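Local coordinates for ESX-1 secretion system protein EccA1 (Mycobacterium tuberculosis, PDB 4F3V) that probably hydrolyses ATP to power export of virulence factors through the ESX-1 type VII secretion system, seen here as its N-terminal tetratricopeptide-repeat domain, at residues N82-I87 against T95-S100; M140-Y145 against T152-Q157; A173-G178 against R192-A197; L214-R219 against A229-L234. One frame throughout, in Å; residues are numbered along the deposited sequence.

Contact 1. Residues N82-I87 against T95-S100; sequences NARIAI and TYPVTS. With SO4 (sulfate ion), chain D.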
# COMPACT_ATOMS: atom_id res chain seq x y z
N ASN A 82 -12.99 13.35 2.80
CA ASN A 82 -11.90 12.79 3.61
C ASN A 82 -11.73 11.28 3.37
O ASN A 82 -11.52 10.52 4.31
CB ASN A 82 -12.06 13.08 5.10
CG ASN A 82 -11.96 14.56 5.43
OD1 ASN A 82 -11.02 15.24 5.00
ND2 ASN A 82 -12.93 15.07 6.20
N ALA A 83 -11.85 10.85 2.12
CA ALA A 83 -11.58 9.45 1.76
C ALA A 83 -10.06 9.22 1.78
O ALA A 83 -9.28 10.15 1.49
CB ALA A 83 -12.16 9.12 0.39
N ARG A 84 -9.64 8.03 2.20
CA ARG A 84 -8.23 7.64 2.24
C ARG A 84 -8.11 6.25 1.66
O ARG A 84 -9.05 5.47 1.78
CB ARG A 84 -7.69 7.67 3.67
CG ARG A 84 -7.78 9.04 4.34
CD ARG A 84 -7.09 9.04 5.72
NE ARG A 84 -5.63 8.93 5.59
CZ ARG A 84 -4.78 9.95 5.42
NH1 ARG A 84 -5.18 11.21 5.34
NH2 ARG A 84 -3.49 9.69 5.28
N ILE A 85 -6.99 5.93 1.03
CA ILE A 85 -6.73 4.59 0.50
C ILE A 85 -5.38 4.03 1.03
O ILE A 85 -4.48 4.78 1.42
CB ILE A 85 -6.76 4.51 -1.04
CG1 ILE A 85 -6.10 5.71 -1.72
CG2 ILE A 85 -8.19 4.36 -1.57
CD1 ILE A 85 -4.59 5.66 -1.83
N ALA A 86 -5.25 2.71 1.04
CA ALA A 86 -4.06 2.01 1.53
C ALA A 86 -2.92 2.01 0.51
O ALA A 86 -3.16 1.73 -0.66
CB ALA A 86 -4.46 0.57 1.92
N ILE A 87 -1.72 2.40 0.92
CA ILE A 87 -0.55 2.44 0.01
C ILE A 87 0.73 1.80 0.60
O ILE A 87 1.79 1.84 -0.01
CB ILE A 87 -0.20 3.87 -0.48
CG1 ILE A 87 0.22 4.80 0.67
CG2 ILE A 87 -1.33 4.52 -1.28
CD1 ILE A 87 1.07 5.99 0.22
N THR A 95 -1.73 5.10 4.80
CA THR A 95 -2.84 5.53 3.95
C THR A 95 -2.52 6.88 3.33
O THR A 95 -1.61 7.59 3.80
CB THR A 95 -4.16 5.54 4.74
OG1 THR A 95 -4.06 6.45 5.83
CG2 THR A 95 -4.43 4.15 5.28
N TYR A 96 -3.28 7.25 2.31
CA TYR A 96 -3.05 8.47 1.54
C TYR A 96 -4.43 9.09 1.24
O TYR A 96 -5.36 8.35 0.90
CB TYR A 96 -2.33 8.10 0.24
CG TYR A 96 -1.72 9.28 -0.43
CD1 TYR A 96 -0.48 9.78 -0.01
CD2 TYR A 96 -2.38 9.92 -1.48
CE1 TYR A 96 0.06 10.90 -0.61
CE2 TYR A 96 -1.84 11.04 -2.08
CZ TYR A 96 -0.61 11.52 -1.64
OH TYR A 96 -0.08 12.62 -2.26
N PRO A 97 -4.59 10.41 1.41
CA PRO A 97 -5.90 11.03 1.15
C PRO A 97 -6.26 11.13 -0.34
O PRO A 97 -5.41 11.44 -1.17
CB PRO A 97 -5.75 12.42 1.77
CG PRO A 97 -4.30 12.73 1.58
CD PRO A 97 -3.60 11.40 1.85
N VAL A 98 -7.51 10.84 -0.67
CA VAL A 98 -7.96 10.87 -2.06
C VAL A 98 -8.40 12.30 -2.31
O VAL A 98 -9.53 12.68 -1.95
CB VAL A 98 -9.11 9.87 -2.31
CG1 VAL A 98 -9.48 9.81 -3.79
CG2 VAL A 98 -8.73 8.49 -1.82
N THR A 99 -7.49 13.12 -2.84
CA THR A 99 -7.81 14.49 -3.22
C THR A 99 -7.59 14.80 -4.70
O THR A 99 -7.86 15.91 -5.17
CB THR A 99 -6.97 15.46 -2.38
OG1 THR A 99 -5.61 15.34 -2.76
CG2 THR A 99 -7.11 15.14 -0.85
N SER A 100 -7.17 13.81 -5.46
CA SER A 100 -6.91 13.95 -6.89
C SER A 100 -6.81 12.54 -7.48
O SER A 100 -6.72 11.56 -6.75
CB SER A 100 -5.59 14.67 -7.09
OG SER A 100 -4.53 13.84 -6.67
S SO4 D . -2.13 13.18 5.47
O1 SO4 D . -1.81 13.24 6.91
O2 SO4 D . -2.06 11.77 5.03
O3 SO4 D . -3.50 13.69 5.21
O4 SO4 D . -1.16 14.00 4.71
O HOH W 1 -11.56 12.57 -0.12

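Contact 2. Residues M140-Y145 against T152-Q157; sequences MKAVVY and TDVIDQ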
# COMPACT_ATOMS: atom_id res chain seq x y z
N MET A 140 5.25 3.44 -4.79
CA MET A 140 4.29 2.43 -5.25
C MET A 140 4.94 1.29 -6.05
O MET A 140 4.54 0.13 -5.92
CB MET A 140 3.16 3.04 -6.07
CG MET A 140 2.30 4.02 -5.31
SD MET A 140 1.78 3.50 -3.66
CE MET A 140 1.01 1.90 -3.92
N LYS A 141 5.96 1.59 -6.83
CA LYS A 141 6.70 0.53 -7.50
C LYS A 141 7.38 -0.41 -6.51
O LYS A 141 7.40 -1.61 -6.72
CB LYS A 141 7.68 1.10 -8.51
CG LYS A 141 6.99 1.70 -9.72
CD LYS A 141 7.99 2.08 -10.81
CE LYS A 141 7.31 2.62 -12.06
NZ LYS A 141 8.29 2.77 -13.19
N ALA A 142 7.93 0.15 -5.43
CA ALA A 142 8.51 -0.62 -4.34
C ALA A 142 7.46 -1.55 -3.71
O ALA A 142 7.75 -2.71 -3.39
CB ALA A 142 9.11 0.33 -3.30
N VAL A 143 6.23 -1.06 -3.60
CA VAL A 143 5.11 -1.87 -3.14
C VAL A 143 4.81 -3.03 -4.11
O VAL A 143 4.67 -4.17 -3.69
CB VAL A 143 3.82 -1.03 -2.90
CG1 VAL A 143 2.62 -1.93 -2.76
CG2 VAL A 143 3.97 -0.11 -1.67
N VAL A 144 4.71 -2.72 -5.40
CA VAL A 144 4.39 -3.72 -6.41
C VAL A 144 5.50 -4.77 -6.54
O VAL A 144 5.23 -6.00 -6.51
CB VAL A 144 4.10 -3.06 -7.78
CG1 VAL A 144 3.83 -4.11 -8.88
CG2 VAL A 144 2.95 -2.07 -7.65
N TYR A 145 6.74 -4.30 -6.66
CA TYR A 145 7.88 -5.19 -6.78
C TYR A 145 8.03 -6.05 -5.49
O TYR A 145 8.34 -7.24 -5.56
CB TYR A 145 9.19 -4.40 -7.05
CG TYR A 145 9.34 -3.87 -8.48
CD1 TYR A 145 9.09 -4.68 -9.60
CD2 TYR A 145 9.80 -2.58 -8.71
CE1 TYR A 145 9.23 -4.20 -10.89
CE2 TYR A 145 9.97 -2.10 -9.99
CZ TYR A 145 9.71 -2.91 -11.07
OH TYR A 145 9.87 -2.37 -12.31
N THR A 152 15.65 -6.89 -5.72
CA THR A 152 16.61 -6.00 -6.38
C THR A 152 15.88 -4.82 -7.09
O THR A 152 16.40 -3.72 -7.10
CB THR A 152 17.49 -6.77 -7.36
OG1 THR A 152 16.65 -7.57 -8.22
CG2 THR A 152 18.43 -7.72 -6.61
N ASP A 153 14.67 -5.05 -7.60
CA ASP A 153 13.90 -3.96 -8.24
C ASP A 153 13.38 -2.98 -7.15
O ASP A 153 13.36 -1.76 -7.36
CB ASP A 153 12.74 -4.52 -9.06
CG ASP A 153 13.21 -5.32 -10.27
OD1 ASP A 153 14.12 -4.83 -10.97
OD2 ASP A 153 12.64 -6.40 -10.55
N VAL A 154 13.02 -3.52 -5.98
CA VAL A 154 12.67 -2.68 -4.85
C VAL A 154 13.82 -1.73 -4.54
O VAL A 154 13.63 -0.52 -4.49
CB VAL A 154 12.31 -3.51 -3.59
CG1 VAL A 154 12.27 -2.60 -2.36
CG2 VAL A 154 10.97 -4.23 -3.79
N ILE A 155 15.01 -2.27 -4.38
CA ILE A 155 16.18 -1.45 -4.05
C ILE A 155 16.42 -0.37 -5.14
O ILE A 155 16.61 0.80 -4.82
CB ILE A 155 17.43 -2.32 -3.81
CG1 ILE A 155 17.24 -3.13 -2.51
CG2 ILE A 155 18.70 -1.45 -3.82
CD1 ILE A 155 18.27 -4.22 -2.25
N ASP A 156 16.33 -0.75 -6.41
CA ASP A 156 16.45 0.24 -7.48
C ASP A 156 15.50 1.44 -7.31
O ASP A 156 15.88 2.58 -7.58
CB ASP A 156 16.18 -0.38 -8.87
CG ASP A 156 17.43 -0.53 -9.69
OD1 ASP A 156 18.40 -1.16 -9.20
OD2 ASP A 156 17.43 -0.02 -10.84
N GLN A 157 14.26 1.16 -6.92
CA GLN A 157 13.27 2.22 -6.71
C GLN A 157 13.50 3.11 -5.49
O GLN A 157 13.19 4.30 -5.52
CB GLN A 157 11.87 1.60 -6.62
CG GLN A 157 11.41 0.98 -7.93
CD GLN A 157 11.28 2.03 -9.04
OE1 GLN A 157 10.79 3.11 -8.80
NE2 GLN A 157 11.69 1.71 -10.24
O HOH W 2 10.81 3.53 -12.67

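Contact 3. Residues A173-G178 against R192-A197; sequences AGVAHG and RRLTEA. With SO4 (sulfate ion), chain E.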
# COMPACT_ATOMS: atom_id res chain seq x y z
N ALA A 173 10.61 4.20 2.70
CA ALA A 173 11.51 3.71 1.69
C ALA A 173 12.71 2.99 2.31
O ALA A 173 13.18 1.98 1.77
CB ALA A 173 11.97 4.85 0.80
N GLY A 174 13.22 3.53 3.41
CA GLY A 174 14.27 2.90 4.19
C GLY A 174 13.85 1.54 4.74
O GLY A 174 14.62 0.60 4.71
N VAL A 175 12.60 1.44 5.20
CA VAL A 175 12.04 0.14 5.56
C VAL A 175 12.04 -0.82 4.37
O VAL A 175 12.49 -1.98 4.49
CB VAL A 175 10.62 0.27 6.14
CG1 VAL A 175 10.09 -1.13 6.49
CG2 VAL A 175 10.63 1.18 7.38
N ALA A 176 11.58 -0.36 3.21
CA ALA A 176 11.58 -1.23 2.00
C ALA A 176 12.98 -1.68 1.62
O ALA A 176 13.20 -2.85 1.25
CB ALA A 176 10.88 -0.55 0.82
N HIS A 177 13.95 -0.77 1.75
CA HIS A 177 15.33 -1.05 1.42
C HIS A 177 15.86 -2.13 2.39
O HIS A 177 16.50 -3.11 1.97
CB HIS A 177 16.16 0.24 1.49
CG HIS A 177 17.47 0.17 0.71
ND1 HIS A 177 18.06 1.26 0.18
CD2 HIS A 177 18.30 -0.91 0.41
CE1 HIS A 177 19.20 0.89 -0.44
NE2 HIS A 177 19.33 -0.44 -0.29
N GLY A 178 15.54 -1.98 3.68
CA GLY A 178 15.95 -2.96 4.72
C GLY A 178 15.32 -4.33 4.58
O GLY A 178 16.00 -5.34 4.72
N ARG A 192 21.14 -2.38 9.92
CA ARG A 192 21.43 -0.94 9.88
C ARG A 192 20.21 -0.13 9.31
O ARG A 192 19.72 0.81 9.93
CB ARG A 192 22.68 -0.64 9.03
CG ARG A 192 23.05 0.84 8.98
CD ARG A 192 24.28 1.16 8.13
NE ARG A 192 24.17 0.67 6.75
CZ ARG A 192 23.63 1.33 5.71
NH1 ARG A 192 23.11 2.55 5.84
NH2 ARG A 192 23.60 0.75 4.52
N ARG A 193 19.71 -0.54 8.15
CA ARG A 193 18.63 0.22 7.52
C ARG A 193 17.32 0.18 8.30
O ARG A 193 16.63 1.19 8.38
CB ARG A 193 18.39 -0.23 6.08
CG ARG A 193 19.60 -0.01 5.20
CD ARG A 193 19.28 -0.35 3.76
NE ARG A 193 20.44 -0.24 2.89
CZ ARG A 193 20.95 0.92 2.46
NH1 ARG A 193 20.42 2.09 2.83
NH2 ARG A 193 22.01 0.91 1.65
N LEU A 194 16.98 -0.98 8.85
CA LEU A 194 15.73 -1.12 9.59
C LEU A 194 15.80 -0.37 10.92
O LEU A 194 14.80 0.23 11.35
CB LEU A 194 15.38 -2.60 9.82
CG LEU A 194 14.97 -3.38 8.55
CD1 LEU A 194 14.81 -4.88 8.88
CD2 LEU A 194 13.71 -2.79 7.91
N THR A 195 16.97 -0.36 11.55
CA THR A 195 17.20 0.42 12.77
C THR A 195 17.10 1.93 12.51
O THR A 195 16.41 2.62 13.25
CB THR A 195 18.53 0.06 13.45
OG1 THR A 195 18.51 -1.35 13.75
CG2 THR A 195 18.73 0.88 14.75
N GLU A 196 17.72 2.42 11.44
CA GLU A 196 17.57 3.83 11.05
C GLU A 196 16.12 4.19 10.69
O GLU A 196 15.61 5.24 11.12
CB GLU A 196 18.51 4.20 9.90
CG GLU A 196 19.96 4.30 10.36
CD GLU A 196 20.96 4.65 9.25
OE1 GLU A 196 20.55 5.31 8.27
OE2 GLU A 196 22.17 4.32 9.39
N ALA A 197 15.46 3.34 9.91
CA ALA A 197 14.08 3.60 9.51
C ALA A 197 13.16 3.62 10.75
O ALA A 197 12.15 4.33 10.78
CB ALA A 197 13.61 2.57 8.49
S SO4 E . 22.90 4.71 1.90
O1 SO4 E . 23.34 4.31 3.25
O2 SO4 E . 21.45 4.44 1.80
O3 SO4 E . 23.10 6.16 1.67
O4 SO4 E . 23.67 3.93 0.89

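Contact 4. Residues L214-R219 against A229-L234; sequences LAMARR and ALLEWL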
# COMPACT_ATOMS: atom_id res chain seq x y z
N LEU A 214 14.04 -7.54 11.43
CA LEU A 214 15.19 -7.49 12.36
C LEU A 214 15.33 -8.83 13.06
O LEU A 214 16.45 -9.34 13.17
CB LEU A 214 15.05 -6.38 13.42
CG LEU A 214 15.38 -4.92 13.02
CD1 LEU A 214 14.89 -3.92 14.08
CD2 LEU A 214 16.89 -4.78 12.79
N ALA A 215 14.22 -9.40 13.54
CA ALA A 215 14.28 -10.69 14.27
C ALA A 215 14.80 -11.77 13.36
O ALA A 215 15.67 -12.57 13.75
CB ALA A 215 12.91 -11.08 14.83
N MET A 216 14.28 -11.82 12.14
CA MET A 216 14.74 -12.82 11.17
C MET A 216 16.22 -12.64 10.82
O MET A 216 16.96 -13.63 10.73
CB MET A 216 13.88 -12.78 9.90
CG MET A 216 12.47 -13.33 10.08
SD MET A 216 12.37 -15.04 10.67
CE MET A 216 11.71 -14.86 12.31
N ALA A 217 16.67 -11.40 10.63
CA ALA A 217 18.09 -11.16 10.37
C ALA A 217 18.96 -11.65 11.54
O ALA A 217 20.01 -12.27 11.32
CB ALA A 217 18.38 -9.71 10.09
N ARG A 218 18.55 -11.32 12.77
CA ARG A 218 19.32 -11.74 13.93
C ARG A 218 19.39 -13.24 14.05
O ARG A 218 20.46 -13.81 14.35
CB ARG A 218 18.74 -11.16 15.22
CG ARG A 218 18.83 -9.66 15.30
CD ARG A 218 20.24 -9.20 15.52
NE ARG A 218 20.27 -7.75 15.50
CZ ARG A 218 21.37 -7.01 15.43
NH1 ARG A 218 22.57 -7.55 15.37
NH2 ARG A 218 21.25 -5.69 15.43
N ARG A 219 18.26 -13.90 13.86
CA ARG A 219 18.22 -15.36 13.98
C ARG A 219 19.14 -16.01 12.93
O ARG A 219 19.89 -16.91 13.26
CB ARG A 219 16.80 -15.88 13.81
CG ARG A 219 16.72 -17.40 13.79
CD ARG A 219 15.30 -17.88 13.94
NE ARG A 219 14.87 -17.85 15.33
CZ ARG A 219 13.61 -18.01 15.72
NH1 ARG A 219 12.64 -18.20 14.83
NH2 ARG A 219 13.32 -18.00 17.01
N ALA A 229 14.10 -11.60 21.72
CA ALA A 229 13.70 -10.34 22.35
C ALA A 229 12.79 -9.54 21.38
O ALA A 229 11.73 -9.04 21.77
CB ALA A 229 14.94 -9.53 22.78
N LEU A 230 13.15 -9.53 20.09
CA LEU A 230 12.33 -8.82 19.10
C LEU A 230 10.95 -9.50 18.90
O LEU A 230 9.94 -8.82 18.75
CB LEU A 230 13.10 -8.68 17.78
CG LEU A 230 14.27 -7.67 17.79
CD1 LEU A 230 15.35 -8.02 16.77
CD2 LEU A 230 13.81 -6.22 17.59
N LEU A 231 10.94 -10.83 18.87
CA LEU A 231 9.69 -11.58 18.71
C LEU A 231 8.80 -11.48 19.95
O LEU A 231 7.57 -11.37 19.82
CB LEU A 231 9.97 -13.05 18.33
CG LEU A 231 10.62 -13.24 16.94
CD1 LEU A 231 11.17 -14.64 16.72
CD2 LEU A 231 9.63 -12.91 15.84
N GLU A 232 9.40 -11.47 21.14
CA GLU A 232 8.62 -11.21 22.37
C GLU A 232 7.99 -9.83 22.35
O GLU A 232 6.83 -9.65 22.75
CB GLU A 232 9.48 -11.39 23.64
CG GLU A 232 9.92 -12.82 23.87
CD GLU A 232 10.87 -13.04 25.06
OE1 GLU A 232 11.48 -12.08 25.57
OE2 GLU A 232 11.01 -14.22 25.47
N TRP A 233 8.74 -8.84 21.87
CA TRP A 233 8.20 -7.50 21.73
C TRP A 233 7.03 -7.50 20.77
O TRP A 233 5.97 -6.90 21.04
CB TRP A 233 9.28 -6.54 21.27
CG TRP A 233 8.75 -5.17 21.05
CD1 TRP A 233 8.60 -4.18 22.00
CD2 TRP A 233 8.23 -4.61 19.81
NE1 TRP A 233 8.05 -3.07 21.44
CE2 TRP A 233 7.80 -3.26 20.13
CE3 TRP A 233 8.11 -5.06 18.50
CZ2 TRP A 233 7.26 -2.43 19.18
CZ3 TRP A 233 7.56 -4.21 17.55
CH2 TRP A 233 7.14 -2.93 17.88
N LEU A 234 7.18 -8.20 19.64
CA LEU A 234 6.10 -8.30 18.64
C LEU A 234 4.87 -9.00 19.18
O LEU A 234 3.76 -8.52 18.95
CB LEU A 234 6.55 -9.04 17.38
CG LEU A 234 7.05 -8.24 16.20
CD1 LEU A 234 7.46 -9.24 15.10
CD2 LEU A 234 6.01 -7.22 15.66

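Contact 1. Residues N82-I87 against T95-S100
A bend at chi3 (70°) swings the R84 guanidinium across the T95 side chain, whose OG1 sits between backbone N and carbonyl carbon (chi1 61°), and the two side chains meet at about a right angle. R84 NE donates to T95 OG1 at 2.9 Å, nearly straight (166°), with the oxygen in the guanidinium plane; NH2 adds weak bonds to OG1 and to T95 O. One face of the guanidinium lies over the peptide link between Y96 and P97, while NH1 reaches O3 of a sulfate, probably from the crystallisation liquor, at 3.0 Å. The arginine is thus held flat by a hydroxyl and an anion along its edge. Beneath it is an antiparallel beta ladder: I85 and Y96 form the hydrogen-bonded pair, I85 N giving to Y96 O and Y96 N to I85 O, each at 2.9 Å, and a further backbone bond runs from V98 N to A83 O, also 2.9 Å. A water bridges A83 N and V98 O. R84, A86, T95 and P97 share one face; on the other, I85 CD1 lies 3.9 Å from Y96 CB. V98 CG2 packs on I85 CG1. The two strands make a small hairpin in a mostly helical domain. It rests on helix 101-115 through Y96 and V98, on helix 40-48 through A83 and V98, and on helix 134-147 through I87 and Y96.

Contact 2. Residues M140-Y145 against T152-Q157
A142 and V154 mark the closest approach of two helices that run almost exactly antiparallel: the short axes lie 8.5 Å apart at 174°, and the CA atoms of this pair are 4.7 Å from each other. V154 CG2 fits against A142 O at 3.6 Å and against Y145 CB. Next to it, D153 CB stands over the centre of the Y145 ring, a CH-pi contact with 3.5 Å to the centroid and only 12° off the ring normal. The D153 carboxylate carries on past the ring, where OD2 forms a salt bridge with R150 in the connecting loop. Helix 134-147 and helix 151-158, consecutive in the chain, pack here as an antiparallel pair within a domain of the tetratricopeptide-repeat type. Q157 completes the seam. Its CG lies at the edge of the same tyrosine ring, 4.0 Å from Y145 CE2, and the bend at chi2 (-64°) turns the amide toward the extended K141 chain, which it crosses at a slant, with OE1 3.6 Å from K141 CD. Beyond this van der Waals contact, one water accepts from both K141 NZ, at 2.7 Å, and Q157 NE2; NZ is also in a salt bridge with E126.

Contact 3. Residues A173-G178 against R192-A197
H177 and R193 lie face to face across the helix pair, guanidinium on imidazole, with planes 10° apart and centres 3.5 Å apart. R193 runs straight from CG to NE, so the chain crosses the ring before the flat group settles on it: CD packs over the same ring face in a CH-pi contact 3.8 Å from the centroid, and H177 CE1 comes beneath the middle of the guanidinium. The ring is sent toward R193 by its first torsion, with CG anti to the backbone N (chi1 -160°). R192 brings NH2 over the centre of the opposite face of the R193 guanidinium, 3.2 Å above it, its own plane turned steeply, so that only the imidazole is stacked. A sulfate, probably from the crystallisation liquor, joins the two arginines. R193 NH1 donates to its O2 at 2.8 Å, nearly straight and in the guanidinium plane, and R192 NH1 reaches O1 at 3.1 Å. Away from the charges the helices, antiparallel at 159°, approach closely at glycine: G178 CA lies 3.9 Å from R193 CB and equally near L194 CD2. At the other end V175 CG2 meets A197 CB at 3.5 Å, a tight carbon contact. These are neighbouring antiparallel helices of the tetratricopeptide-repeat domain. Chemically, the two arginines converge on the one sulfate that bridges their NH1 atoms, and E189 in a salt bridge with R193 NE adds a second negative partner; the site is probably receptive to an anion.

Contact 4. Residues L214-R219 against A229-L234
R219 NH2 is gripped by a salt bridge to E224 and a hydrogen bond to A246 O, and NH1 gives another to Y252 O; across the contact, L231 CD1 lies over one face of the guanidinium, 4.0 Å from NH2. With CG anti to the backbone N and a bend at chi3 (-80°), the arginine chain crosses L231 at about a right angle. The buried guanidinium is thus held by E224 and the two carbonyls while a leucine methyl covers its plane. The rest of the seam is apolar. A215 CB is the small centre, 3.8 Å from both L230 CB and L231 CG, which meet it from two directions. L230 CD1 reaches further over the first helix, touching L214 CB at 3.7 Å and the aliphatic CG of R218 at 4.1 Å. M216 CE only grazes L231 CD1. The two consecutive helices form an antiparallel hairpin in this tetratricopeptide-repeat domain, their short axes 9.3 Å apart at 157°. Around this pair, L231 also packs on A246 and L247 of helix 241-248, joining the following helix to the same core, and L214 also packs on L194 and T195 of helix 187-198.

From the N terminus, contact 1 comes first, closing the short loop of a hairpin after the opening helices; contacts 2, 3 and 4 then each close the connection between two consecutive helices, in series, with none nested or crossed. Contact 1 touches contact 2 where I87 packs on M140 and V143, which ties the hairpin to helix 134-147. Contact 2 meets contact 3 through V154 against A176 and I155 against H177, helix 151-158 leading into helix 167-183. Contact 3 passes on to contact 4 through L194 and T195 against L214. The helix pairs therefore form a continuous stack, while contacts 1 and 4, about 32 Å apart between centres, lie on opposite sides of the chain's centre.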